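Putative acetylornithine deacetylase (Sulfolobus tokodaii, PDB 3VPB) probably catalyses the ATP-dependent joining of the amino group of glutamate to the gamma-carboxyl group of the C-terminal glutamate of the carrier protein LysW. Local coordinates at residues V80-Y91 / V247-P255; R120-I130 / N158-Y169. All coordinates share one frame; numbering follows the deposited sequence.

Interaction 1 of 2, residues V80-Y91 / V247-P255. With ZN (zinc ion), chain O; MG (magnesium ion), chain N; ADP (adenosine-5'-diphosphate), chain L.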
loop_
_atom_site.group_PDB
_atom_site.type_symbol
_atom_site.label_atom_id
_atom_site.label_comp_id
_atom_site.label_asym_id
_atom_site.label_seq_id
_atom_site.Cartn_x
_atom_site.Cartn_y
_atom_site.Cartn_z
ATOM N N VAL B 80 2.477 -5.920 -26.675
ATOM C CA VAL B 80 3.075 -7.182 -26.236
ATOM C C VAL B 80 3.385 -7.107 -24.724
ATOM O O VAL B 80 3.088 -8.034 -23.962
ATOM C CB VAL B 80 4.345 -7.482 -27.036
ATOM C CG1 VAL B 80 5.112 -8.645 -26.424
ATOM C CG2 VAL B 80 3.968 -7.791 -28.518
ATOM N N ILE B 81 3.962 -5.996 -24.297
ATOM C CA ILE B 81 4.269 -5.803 -22.859
ATOM C C ILE B 81 2.990 -5.937 -21.998
ATOM O O ILE B 81 2.972 -6.647 -20.988
ATOM C CB ILE B 81 5.037 -4.482 -22.599
ATOM C CG1 ILE B 81 6.441 -4.561 -23.216
ATOM C CG2 ILE B 81 5.174 -4.254 -21.085
ATOM C CD1 ILE B 81 7.131 -3.192 -23.468
ATOM N N ASN B 82 1.915 -5.285 -22.421
ATOM C CA ASN B 82 0.634 -5.308 -21.702
ATOM C C ASN B 82 0.118 -6.748 -21.539
ATOM O O ASN B 82 -0.254 -7.184 -20.433
ATOM C CB ASN B 82 -0.377 -4.452 -22.475
ATOM C CG ASN B 82 -1.113 -3.411 -21.602
ATOM O OD1 ASN B 82 -0.949 -3.336 -20.380
ATOM N ND2 ASN B 82 -1.935 -2.605 -22.247
ATOM N N VAL B 83 0.164 -7.499 -22.634
ATOM C CA VAL B 83 -0.377 -8.842 -22.650
ATOM C C VAL B 83 0.545 -9.852 -21.940
ATOM O O VAL B 83 0.074 -10.611 -21.113
ATOM C CB VAL B 83 -0.778 -9.263 -24.094
ATOM C CG1 VAL B 83 -1.183 -10.731 -24.128
ATOM C CG2 VAL B 83 -1.952 -8.402 -24.545
ATOM N N CYS B 84 1.850 -9.827 -22.220
ATOM C CA CYS B 84 2.771 -10.805 -21.613
ATOM C C CYS B 84 3.001 -10.498 -20.152
ATOM O O CYS B 84 3.255 -11.396 -19.362
ATOM C CB CYS B 84 4.121 -10.788 -22.306
ATOM S SG CYS B 84 4.072 -11.440 -23.909
ATOM N N GLY B 85 2.912 -9.224 -19.794
ATOM C CA GLY B 85 3.088 -8.806 -18.392
ATOM C C GLY B 85 1.883 -9.117 -17.521
ATOM O O GLY B 85 1.909 -8.903 -16.301
ATOM N N ASP B 86 0.798 -9.560 -18.137
ATOM C CA ASP B 86 -0.403 -9.919 -17.398
ATOM C C ASP B 86 -0.812 -11.355 -17.680
ATOM O O ASP B 86 -1.216 -11.686 -18.813
ATOM C CB ASP B 86 -1.531 -8.972 -17.747
ATOM C CG ASP B 86 -2.689 -9.109 -16.790
ATOM O OD1 ASP B 86 -2.913 -8.141 -16.049
ATOM O OD2 ASP B 86 -3.350 -10.189 -16.771
ATOM N N LYS B 87 -0.671 -12.216 -16.673
ATOM C CA LYS B 87 -0.928 -13.643 -16.854
ATOM C C LYS B 87 -2.358 -13.959 -17.277
ATOM O O LYS B 87 -2.551 -14.873 -18.076
ATOM C CB LYS B 87 -0.556 -14.444 -15.612
ATOM C CG LYS B 87 0.949 -14.449 -15.352
ATOM C CD LYS B 87 1.312 -15.491 -14.303
ATOM C CE LYS B 87 2.838 -15.569 -14.126
ATOM N NZ LYS B 87 3.327 -14.341 -13.415
ATOM N N ILE B 88 -3.342 -13.190 -16.810
ATOM C CA ILE B 88 -4.746 -13.441 -17.220
ATOM C C ILE B 88 -4.939 -13.108 -18.697
ATOM O O ILE B 88 -5.584 -13.877 -19.430
ATOM C CB ILE B 88 -5.775 -12.705 -16.310
ATOM C CG1 ILE B 88 -5.722 -13.296 -14.896
ATOM C CG2 ILE B 88 -7.223 -12.751 -16.930
ATOM C CD1 ILE B 88 -6.432 -12.462 -13.830
ATOM N N LEU B 89 -4.369 -11.983 -19.133
ATOM C CA LEU B 89 -4.469 -11.595 -20.553
ATOM C C LEU B 89 -3.741 -12.600 -21.456
ATOM O O LEU B 89 -4.216 -12.919 -22.562
ATOM C CB LEU B 89 -3.920 -10.173 -20.757
ATOM C CG LEU B 89 -4.614 -9.087 -19.923
ATOM C CD1 LEU B 89 -4.089 -7.785 -20.417
ATOM C CD2 LEU B 89 -6.151 -9.158 -20.033
ATOM N N THR B 90 -2.593 -13.078 -20.985
ATOM C CA THR B 90 -1.822 -14.107 -21.698
ATOM C C THR B 90 -2.642 -15.395 -21.807
ATOM O O THR B 90 -2.796 -15.953 -22.896
ATOM C CB THR B 90 -0.483 -14.396 -20.997
ATOM O OG1 THR B 90 0.363 -13.251 -21.106
ATOM C CG2 THR B 90 0.229 -15.587 -21.620
ATOM N N TYR B 91 -3.160 -15.873 -20.678
ATOM C CA TYR B 91 -3.956 -17.127 -20.693
ATOM C C TYR B 91 -5.174 -16.960 -21.596
ATOM O O TYR B 91 -5.535 -17.884 -22.331
ATOM C CB TYR B 91 -4.409 -17.529 -19.281
ATOM C CG TYR B 91 -3.323 -18.084 -18.382
ATOM C CD1 TYR B 91 -3.311 -17.762 -17.024
ATOM C CD2 TYR B 91 -2.330 -18.938 -18.866
ATOM C CE1 TYR B 91 -2.338 -18.263 -16.167
ATOM C CE2 TYR B 91 -1.336 -19.443 -18.033
ATOM C CZ TYR B 91 -1.351 -19.111 -16.683
ATOM O OH TYR B 91 -0.400 -19.620 -15.860
ATOM N N VAL B 247 2.658 -27.737 -21.177
ATOM C CA VAL B 247 1.609 -26.786 -20.829
ATOM C C VAL B 247 2.304 -25.435 -20.703
ATOM O O VAL B 247 3.295 -25.320 -19.976
ATOM C CB VAL B 247 0.938 -27.215 -19.483
ATOM C CG1 VAL B 247 -0.148 -26.271 -19.103
ATOM C CG2 VAL B 247 0.322 -28.607 -19.586
ATOM N N VAL B 248 1.794 -24.413 -21.387
ATOM C CA VAL B 248 2.402 -23.079 -21.288
ATOM C C VAL B 248 1.901 -22.382 -20.032
ATOM O O VAL B 248 0.682 -22.234 -19.825
ATOM C CB VAL B 248 2.130 -22.214 -22.546
ATOM C CG1 VAL B 248 2.817 -20.846 -22.407
ATOM C CG2 VAL B 248 2.639 -22.938 -23.782
ATOM N N ASN B 249 2.844 -21.983 -19.184
ATOM C CA ASN B 249 2.537 -21.318 -17.941
ATOM C C ASN B 249 2.544 -19.790 -18.038
ATOM O O ASN B 249 1.699 -19.127 -17.431
ATOM C CB ASN B 249 3.534 -21.789 -16.891
ATOM C CG ASN B 249 3.191 -21.327 -15.503
ATOM O OD1 ASN B 249 2.024 -21.192 -15.142
ATOM N ND2 ASN B 249 4.223 -21.098 -14.700
ATOM N N GLU B 250 3.523 -19.218 -18.732
ATOM C CA GLU B 250 3.541 -17.759 -18.928
ATOM C C GLU B 250 4.514 -17.370 -20.022
ATOM O O GLU B 250 5.303 -18.194 -20.476
ATOM C CB GLU B 250 3.900 -17.010 -17.651
ATOM C CG GLU B 250 5.334 -17.251 -17.170
ATOM C CD GLU B 250 5.852 -16.101 -16.330
ATOM O OE1 GLU B 250 6.925 -16.269 -15.683
ATOM O OE2 GLU B 250 5.207 -15.016 -16.353
ATOM N N LEU B 251 4.446 -16.107 -20.422
ATOM C CA LEU B 251 5.453 -15.502 -21.280
ATOM C C LEU B 251 5.961 -14.259 -20.609
ATOM O O LEU B 251 5.267 -13.702 -19.773
ATOM C CB LEU B 251 4.871 -15.151 -22.662
ATOM C CG LEU B 251 4.679 -16.358 -23.596
ATOM C CD1 LEU B 251 3.294 -16.969 -23.422
ATOM C CD2 LEU B 251 4.931 -15.999 -25.040
ATOM N N ASN B 252 7.172 -13.826 -20.931
ATOM C CA ASN B 252 7.718 -12.632 -20.295
ATOM C C ASN B 252 8.259 -11.663 -21.323
ATOM O O ASN B 252 8.957 -12.076 -22.259
ATOM C CB ASN B 252 8.801 -13.013 -19.291
ATOM C CG ASN B 252 8.289 -13.988 -18.210
ATOM O OD1 ASN B 252 7.707 -13.566 -17.214
ATOM N ND2 ASN B 252 8.520 -15.286 -18.412
ATOM N N ASP B 253 7.979 -10.376 -21.111
ATOM C CA ASP B 253 8.270 -9.339 -22.103
ATOM C C ASP B 253 9.611 -8.613 -21.984
ATOM O O ASP B 253 10.035 -7.951 -22.939
ATOM C CB ASP B 253 7.116 -8.334 -22.181
ATOM C CG ASP B 253 6.771 -7.728 -20.830
ATOM O OD1 ASP B 253 7.629 -7.023 -20.264
ATOM O OD2 ASP B 253 5.623 -7.926 -20.351
ATOM N N VAL B 254 10.272 -8.718 -20.833
ATOM C CA VAL B 254 11.635 -8.184 -20.651
ATOM C C VAL B 254 12.518 -9.312 -20.125
ATOM O O VAL B 254 12.861 -9.367 -18.926
ATOM C CB VAL B 254 11.704 -6.950 -19.714
ATOM C CG1 VAL B 254 13.135 -6.353 -19.717
ATOM C CG2 VAL B 254 10.715 -5.839 -20.155
ATOM N N PRO B 255 12.888 -10.227 -21.016
ATOM C CA PRO B 255 13.465 -11.471 -20.480
ATOM C C PRO B 255 14.855 -11.320 -19.886
ATOM O O PRO B 255 15.673 -10.542 -20.374
ATOM C CB PRO B 255 13.475 -12.426 -21.680
ATOM C CG PRO B 255 13.235 -11.596 -22.885
ATOM C CD PRO B 255 12.710 -10.247 -22.482
HETATM ZN ZN ZN O . 7.066 -14.239 -15.052
HETATM MG MG MG N . 7.951 -17.618 -14.467
HETATM P PB ADP L . 6.568 -15.726 -12.350
HETATM O O1B ADP L . 6.161 -14.757 -13.396
HETATM O O2B ADP L . 7.818 -16.539 -12.644
HETATM O O3B ADP L . 6.565 -15.203 -10.942
HETATM P PA ADP L . 5.279 -18.295 -12.779
HETATM O O1A ADP L . 3.798 -18.539 -13.050
HETATM O O2A ADP L . 6.356 -18.569 -13.804
HETATM O O3A ADP L . 5.340 -16.769 -12.277
HETATM O "O5'" ADP L . 5.612 -19.130 -11.448
HETATM C "C5'" ADP L . 6.913 -19.206 -10.864
HETATM C "C4'" ADP L . 7.257 -20.653 -10.565
HETATM O "O4'" ADP L . 6.207 -21.224 -9.777
HETATM C "C3'" ADP L . 7.300 -21.480 -11.854
HETATM O "O3'" ADP L . 8.619 -21.488 -12.414
HETATM C "C2'" ADP L . 6.898 -22.856 -11.378
HETATM O "O2'" ADP L . 8.022 -23.534 -10.799
HETATM C "C1'" ADP L . 5.934 -22.543 -10.265
HETATM N N9 ADP L . 4.544 -22.577 -10.755
HETATM C C8 ADP L . 3.761 -21.526 -11.112
HETATM N N7 ADP L . 2.546 -21.982 -11.448
HETATM C C5 ADP L . 2.548 -23.322 -11.301
HETATM C C6 ADP L . 1.596 -24.417 -11.515
HETATM N N6 ADP L . 0.343 -24.144 -11.927
HETATM N N1 ADP L . 1.986 -25.688 -11.199
HETATM C C2 ADP L . 3.219 -25.975 -10.766
HETATM N N3 ADP L . 4.152 -25.006 -10.586
HETATM C C4 ADP L . 3.859 -23.703 -10.846
HETATM O O HOH W 1 2.310 -14.375 -19.159
HETATM O O HOH W 2 4.437 -12.715 -17.411
HETATM O O HOH W 3 0.301 -16.482 -18.294
HETATM O O HOH W 4 9.243 -19.015 -13.511
HETATM O O HOH W 5 6.495 -12.220 -14.952
#

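Interaction 2 of 2, residues R120-I130 / N158-Y169. With ADP (adenosine-5'-diphosphate), chain L.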
loop_
_atom_site.group_PDB
_atom_site.type_symbol
_atom_site.label_atom_id
_atom_site.label_comp_id
_atom_site.label_asym_id
_atom_site.label_seq_id
_atom_site.Cartn_x
_atom_site.Cartn_y
_atom_site.Cartn_z
ATOM N N ARG B 120 -12.418 -26.487 -6.993
ATOM C CA ARG B 120 -11.239 -27.192 -7.505
ATOM C C ARG B 120 -10.714 -28.266 -6.558
ATOM O O ARG B 120 -10.197 -29.292 -6.989
ATOM C CB ARG B 120 -10.098 -26.200 -7.634
ATOM C CG ARG B 120 -9.978 -25.485 -8.901
ATOM C CD ARG B 120 -8.488 -25.289 -9.142
ATOM N NE ARG B 120 -7.967 -26.513 -9.727
ATOM C CZ ARG B 120 -8.009 -26.778 -11.023
ATOM N NH1 ARG B 120 -8.501 -25.875 -11.878
ATOM N NH2 ARG B 120 -7.539 -27.934 -11.456
ATOM N N GLY B 121 -10.784 -27.984 -5.269
ATOM C CA GLY B 121 -10.131 -28.813 -4.259
ATOM C C GLY B 121 -8.620 -28.658 -4.259
ATOM O O GLY B 121 -8.047 -27.975 -5.105
ATOM N N PHE B 122 -7.967 -29.317 -3.308
ATOM C CA PHE B 122 -6.524 -29.149 -3.101
ATOM C C PHE B 122 -5.704 -30.341 -3.650
ATOM O O PHE B 122 -6.242 -31.442 -3.783
ATOM C CB PHE B 122 -6.291 -28.897 -1.609
ATOM C CG PHE B 122 -7.102 -27.749 -1.081
ATOM C CD1 PHE B 122 -6.821 -26.437 -1.479
ATOM C CD2 PHE B 122 -8.186 -27.977 -0.246
ATOM C CE1 PHE B 122 -7.588 -25.371 -1.016
ATOM C CE2 PHE B 122 -8.954 -26.918 0.218
ATOM C CZ PHE B 122 -8.642 -25.609 -0.156
ATOM N N PRO B 123 -4.408 -30.130 -3.977
ATOM C CA PRO B 123 -3.671 -28.862 -3.849
ATOM C C PRO B 123 -3.881 -28.026 -5.088
ATOM O O PRO B 123 -4.285 -28.554 -6.146
ATOM C CB PRO B 123 -2.209 -29.315 -3.797
ATOM C CG PRO B 123 -2.205 -30.530 -4.694
ATOM C CD PRO B 123 -3.491 -31.240 -4.310
ATOM N N LEU B 124 -3.572 -26.745 -4.967
ATOM C CA LEU B 124 -3.663 -25.828 -6.099
ATOM C C LEU B 124 -2.579 -24.767 -5.989
ATOM O O LEU B 124 -1.969 -24.569 -4.931
ATOM C CB LEU B 124 -5.056 -25.169 -6.162
ATOM C CG LEU B 124 -5.624 -24.462 -4.954
ATOM C CD1 LEU B 124 -5.163 -22.993 -4.952
ATOM C CD2 LEU B 124 -7.174 -24.563 -5.035
ATOM N N ILE B 125 -2.350 -24.068 -7.096
ATOM C CA ILE B 125 -1.511 -22.865 -7.100
ATOM C C ILE B 125 -2.411 -21.633 -7.209
ATOM O O ILE B 125 -3.338 -21.615 -7.964
ATOM C CB ILE B 125 -0.494 -22.923 -8.277
ATOM C CG1 ILE B 125 0.558 -23.993 -7.969
ATOM C CG2 ILE B 125 0.125 -21.524 -8.637
ATOM C CD1 ILE B 125 1.773 -23.514 -7.121
ATOM N N ASP B 126 -2.152 -20.624 -6.390
ATOM C CA ASP B 126 -2.875 -19.348 -6.490
ATOM C C ASP B 126 -1.805 -18.274 -6.686
ATOM O O ASP B 126 -0.934 -18.079 -5.845
ATOM C CB ASP B 126 -3.686 -19.099 -5.213
ATOM C CG ASP B 126 -4.485 -17.802 -5.252
ATOM O OD1 ASP B 126 -4.098 -16.876 -6.003
ATOM O OD2 ASP B 126 -5.466 -17.669 -4.469
ATOM N N LYS B 127 -1.846 -17.591 -7.824
ATOM C CA LYS B 127 -0.891 -16.527 -8.067
ATOM C C LYS B 127 -1.597 -15.326 -8.679
ATOM O O LYS B 127 -2.664 -15.475 -9.289
ATOM C CB LYS B 127 0.277 -17.017 -8.944
ATOM C CG LYS B 127 -0.176 -17.432 -10.359
ATOM C CD LYS B 127 0.881 -18.316 -11.042
ATOM C CE LYS B 127 0.383 -18.754 -12.421
ATOM N NZ LYS B 127 1.318 -19.827 -12.975
ATOM N N PRO B 128 -1.017 -14.135 -8.510
ATOM C CA PRO B 128 -1.659 -12.956 -9.106
ATOM C C PRO B 128 -1.274 -12.842 -10.593
ATOM O O PRO B 128 -0.302 -13.480 -11.008
ATOM C CB PRO B 128 -1.064 -11.790 -8.318
ATOM C CG PRO B 128 -0.384 -12.382 -7.114
ATOM C CD PRO B 128 0.041 -13.777 -7.539
ATOM N N PRO B 129 -1.992 -12.014 -11.361
ATOM C CA PRO B 129 -1.672 -11.840 -12.771
ATOM C C PRO B 129 -0.406 -11.037 -13.021
ATOM O O PRO B 129 0.180 -11.152 -14.081
ATOM C CB PRO B 129 -2.911 -11.119 -13.329
ATOM C CG PRO B 129 -3.483 -10.374 -12.173
ATOM C CD PRO B 129 -3.208 -11.275 -10.975
ATOM N N ILE B 130 -0.011 -10.206 -12.070
ATOM C CA ILE B 130 1.228 -9.459 -12.214
ATOM C C ILE B 130 2.231 -9.952 -11.206
ATOM O O ILE B 130 1.869 -10.428 -10.121
ATOM C CB ILE B 130 1.047 -7.922 -12.094
ATOM C CG1 ILE B 130 0.167 -7.553 -10.889
ATOM C CG2 ILE B 130 0.497 -7.357 -13.388
ATOM C CD1 ILE B 130 0.074 -6.046 -10.658
ATOM N N ASN B 158 -1.748 -2.813 -4.746
ATOM C CA ASN B 158 -2.069 -2.831 -6.187
ATOM C C ASN B 158 -3.258 -3.783 -6.370
ATOM O O ASN B 158 -3.146 -4.992 -6.144
ATOM C CB ASN B 158 -0.849 -3.290 -6.990
ATOM C CG ASN B 158 -1.101 -3.298 -8.491
ATOM O OD1 ASN B 158 -2.219 -3.520 -8.934
ATOM N ND2 ASN B 158 -0.054 -3.030 -9.275
ATOM N N SER B 159 -4.408 -3.233 -6.737
ATOM C CA SER B 159 -5.621 -4.042 -6.822
ATOM C C SER B 159 -5.551 -5.203 -7.826
ATOM O O SER B 159 -6.294 -6.172 -7.701
ATOM C CB SER B 159 -6.832 -3.142 -7.090
ATOM O OG SER B 159 -7.045 -2.375 -5.928
ATOM N N ALA B 160 -4.627 -5.140 -8.781
ATOM C CA ALA B 160 -4.409 -6.280 -9.674
ATOM C C ALA B 160 -3.854 -7.489 -8.900
ATOM O O ALA B 160 -4.109 -8.641 -9.271
ATOM C CB ALA B 160 -3.505 -5.900 -10.859
ATOM N N LEU B 161 -3.147 -7.231 -7.792
ATOM C CA LEU B 161 -2.615 -8.327 -6.959
ATOM C C LEU B 161 -3.722 -9.022 -6.182
ATOM O O LEU B 161 -3.509 -10.084 -5.607
ATOM C CB LEU B 161 -1.543 -7.824 -5.987
ATOM C CG LEU B 161 -0.253 -7.251 -6.566
ATOM C CD1 LEU B 161 0.652 -6.832 -5.395
ATOM C CD2 LEU B 161 0.455 -8.258 -7.438
ATOM N N LYS B 162 -4.905 -8.420 -6.174
ATOM C CA LYS B 162 -6.073 -9.005 -5.521
ATOM C C LYS B 162 -6.851 -9.963 -6.433
ATOM O O LYS B 162 -7.805 -10.608 -5.995
ATOM C CB LYS B 162 -6.995 -7.897 -5.005
ATOM C CG LYS B 162 -6.358 -7.041 -3.898
ATOM C CD LYS B 162 -7.245 -5.870 -3.494
ATOM C CE LYS B 162 -6.500 -4.965 -2.505
ATOM N NZ LYS B 162 -7.416 -3.984 -1.853
ATOM N N ALA B 163 -6.474 -10.027 -7.710
ATOM C CA ALA B 163 -7.078 -10.975 -8.622
ATOM C C ALA B 163 -6.334 -12.304 -8.442
ATOM O O ALA B 163 -5.110 -12.326 -8.427
ATOM C CB ALA B 163 -6.941 -10.491 -10.054
ATOM N N HIS B 164 -7.068 -13.395 -8.287
ATOM C CA HIS B 164 -6.452 -14.691 -8.045
ATOM C C HIS B 164 -6.554 -15.560 -9.281
ATOM O O HIS B 164 -7.670 -15.806 -9.752
ATOM C CB HIS B 164 -7.184 -15.448 -6.950
ATOM C CG HIS B 164 -7.191 -14.761 -5.611
ATOM N ND1 HIS B 164 -6.536 -15.275 -4.516
ATOM C CD2 HIS B 164 -7.847 -13.661 -5.176
ATOM C CE1 HIS B 164 -6.756 -14.502 -3.467
ATOM N NE2 HIS B 164 -7.536 -13.504 -3.843
ATOM N N ILE B 165 -5.414 -16.091 -9.721
ATOM C CA ILE B 165 -5.401 -17.164 -10.722
ATOM C C ILE B 165 -5.243 -18.470 -9.948
ATOM O O ILE B 165 -4.185 -18.736 -9.397
ATOM C CB ILE B 165 -4.259 -17.028 -11.729
ATOM C CG1 ILE B 165 -4.270 -15.624 -12.366
ATOM C CG2 ILE B 165 -4.379 -18.125 -12.809
ATOM C CD1 ILE B 165 -3.037 -15.350 -13.285
ATOM N N VAL B 166 -6.308 -19.255 -9.901
ATOM C CA VAL B 166 -6.341 -20.474 -9.109
ATOM C C VAL B 166 -6.222 -21.633 -10.080
ATOM O O VAL B 166 -7.115 -21.836 -10.891
ATOM C CB VAL B 166 -7.679 -20.573 -8.364
ATOM C CG1 VAL B 166 -7.778 -21.893 -7.582
ATOM C CG2 VAL B 166 -7.888 -19.329 -7.444
ATOM N N GLN B 167 -5.148 -22.416 -9.986
ATOM C CA GLN B 167 -4.935 -23.414 -11.033
ATOM C C GLN B 167 -4.380 -24.728 -10.539
ATOM O O GLN B 167 -3.906 -24.852 -9.403
ATOM C CB GLN B 167 -4.073 -22.855 -12.182
ATOM C CG GLN B 167 -2.945 -21.966 -11.766
ATOM C CD GLN B 167 -1.955 -21.590 -12.878
ATOM O OE1 GLN B 167 -0.770 -21.718 -12.660
ATOM N NE2 GLN B 167 -2.437 -21.097 -14.050
ATOM N N GLU B 168 -4.461 -25.715 -11.403
ATOM C CA GLU B 168 -3.927 -27.037 -11.079
ATOM C C GLU B 168 -2.428 -26.942 -10.844
ATOM O O GLU B 168 -1.734 -26.141 -11.472
ATOM C CB GLU B 168 -4.228 -28.038 -12.201
ATOM C CG GLU B 168 -3.650 -27.660 -13.526
ATOM C CD GLU B 168 -3.845 -28.744 -14.583
ATOM O OE1 GLU B 168 -3.729 -29.956 -14.241
ATOM O OE2 GLU B 168 -4.099 -28.382 -15.759
ATOM N N TYR B 169 -1.942 -27.769 -9.928
ATOM C CA TYR B 169 -0.526 -27.832 -9.636
ATOM C C TYR B 169 0.113 -28.865 -10.561
ATOM O O TYR B 169 -0.306 -30.020 -10.574
ATOM C CB TYR B 169 -0.352 -28.209 -8.164
ATOM C CG TYR B 169 1.085 -28.328 -7.739
ATOM C CD1 TYR B 169 1.977 -27.268 -7.903
ATOM C CD2 TYR B 169 1.551 -29.506 -7.172
ATOM C CE1 TYR B 169 3.311 -27.384 -7.510
ATOM C CE2 TYR B 169 2.879 -29.632 -6.758
ATOM C CZ TYR B 169 3.739 -28.574 -6.929
ATOM O OH TYR B 169 5.044 -28.721 -6.530
HETATM P PB ADP L . 6.568 -15.726 -12.350
HETATM O O1B ADP L . 6.161 -14.757 -13.396
HETATM O O2B ADP L . 7.818 -16.539 -12.644
HETATM O O3B ADP L . 6.565 -15.203 -10.942
HETATM P PA ADP L . 5.279 -18.295 -12.779
HETATM O O1A ADP L . 3.798 -18.539 -13.050
HETATM O O2A ADP L . 6.356 -18.569 -13.804
HETATM O O3A ADP L . 5.340 -16.769 -12.277
HETATM O "O5'" ADP L . 5.612 -19.130 -11.448
HETATM C "C5'" ADP L . 6.913 -19.206 -10.864
HETATM C "C4'" ADP L . 7.257 -20.653 -10.565
HETATM O "O4'" ADP L . 6.207 -21.224 -9.777
HETATM C "C3'" ADP L . 7.300 -21.480 -11.854
HETATM O "O3'" ADP L . 8.619 -21.488 -12.414
HETATM C "C2'" ADP L . 6.898 -22.856 -11.378
HETATM O "O2'" ADP L . 8.022 -23.534 -10.799
HETATM C "C1'" ADP L . 5.934 -22.543 -10.265
HETATM N N9 ADP L . 4.544 -22.577 -10.755
HETATM C C8 ADP L . 3.761 -21.526 -11.112
HETATM N N7 ADP L . 2.546 -21.982 -11.448
HETATM C C5 ADP L . 2.548 -23.322 -11.301
HETATM C C6 ADP L . 1.596 -24.417 -11.515
HETATM N N6 ADP L . 0.343 -24.144 -11.927
HETATM N N1 ADP L . 1.986 -25.688 -11.199
HETATM C C2 ADP L . 3.219 -25.975 -10.766
HETATM N N3 ADP L . 4.152 -25.006 -10.586
HETATM C C4 ADP L . 3.859 -23.703 -10.846
HETATM O O HOH W 6 -3.719 -29.549 -8.604
#

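Interaction 1 of 2, residues V80-Y91 / V247-P255
K87 and E250 meet beside the diphosphate of ADP, where the start of helix 87-91 passes strand 247-252. Along E250, CB lies 4.0 Å from K87 CE; CG, set between the backbone N and the carbonyl carbon (chi1 66°), passes 3.8 Å from ADP O2A. The E250 CD comes within 2.6 Å of the zinc ion, because both oxygens grip it. OE1 bridges the metals, 2.1 Å from the zinc ion and 2.1 Å from the magnesium ion, while OE2 binds zinc at 2.4 Å. N252 OD1 adds a zinc ligand from the same strand, and D237 joins E250 on magnesium. K87, bent at its last torsion (chi4 72°), turns NZ to ADP O1B at 2.9 Å. Farther along, Y91 OH makes a weak bond to N249 O at 2.7 Å and has its stronger partner in Q167 NE2. A phenylalanine here would probably keep the ring but leave N249 O and Q167 NE2 without their hydroxyl partner. C84 SG also packs on L251 CB. K87 NZ and the zinc ion meet at O1B while the magnesium ion holds O2B and O2A, an arrangement likely to offset the negative charge of the diphosphate and of E250.

Interaction 2 of 2, residues R120-I130 / N158-Y169
The nucleotide-binding sheet of the ATP-grasp domain supplies this contact, in which I125 and K127 pair with Q167 and I165 on antiparallel strands whose axes run at 158°. Both are hydrogen-bonded pairs: I125 N reaches Q167 O at 2.9 Å, and Q167 N returns to I125 O. The side chains of these four residues share one sheet face, and ADP lies there. K127, extended beyond CG, places NZ 2.8 Å from Q167 OE1, approaching from above the amide plane. The same NZ donates to ADP N7 at 2.9 Å and to ADP O1A, so one ammonium ties the base to its alpha-phosphate. N249 OD1 lies within bonding reach too, giving NZ more acceptors than protons. Q167 OE1 also accepts from ADP N6 at 2.8 Å, and E168 O takes a second bond from that amino group, consistent with selection of adenine by its exocyclic nitrogen. I125 CG1 touches both ADP C6 and Y169 CD1, 3.6 Å from the latter, and Y169 CD1 itself comes within 3.4 Å of ADP C2. The other face carries D126 and V166. There H164 ND1 donates to the syn lone pair of D126 OD2, 2.6 Å away and only 10° out of the imidazole plane. Y117 and R153 also bind this carboxylate, which leaves the buried group well satisfied. At one end, the R120 guanidinium lays a face over E168 N. Strand 138-140 flanks 124-127, strand 104-107 flanks 164-168, and helix 110-120 packs on the D126 and V166 face, while helix 87-96 reaches I165 on the nucleotide side.

How the interactions relate
Interaction 2 is nested in the chain between the two segments of interaction 1, and the contact centres lie 15 Å apart with ADP bound by both. Interaction 1 reaches mainly the beta-phosphate and the metals, interaction 2 adenine, and both reach the alpha-phosphate oxygen O1A. K87 N lies 2.9 Å from P129 O, a probable backbone hydrogen bond that fastens the start of helix 87-96 to the end of the 120-130 segment. N249 OD1 stands 2.7 Å from K127 NZ, and Y91 OH is 3.1 Å from Q167 NE2; N249 and K127 thus join the two sheets, and Y91 ties helix 87-96 to strand 164-168. This fits the ATP-grasp arrangement, with nucleotide held between two beta-sheets.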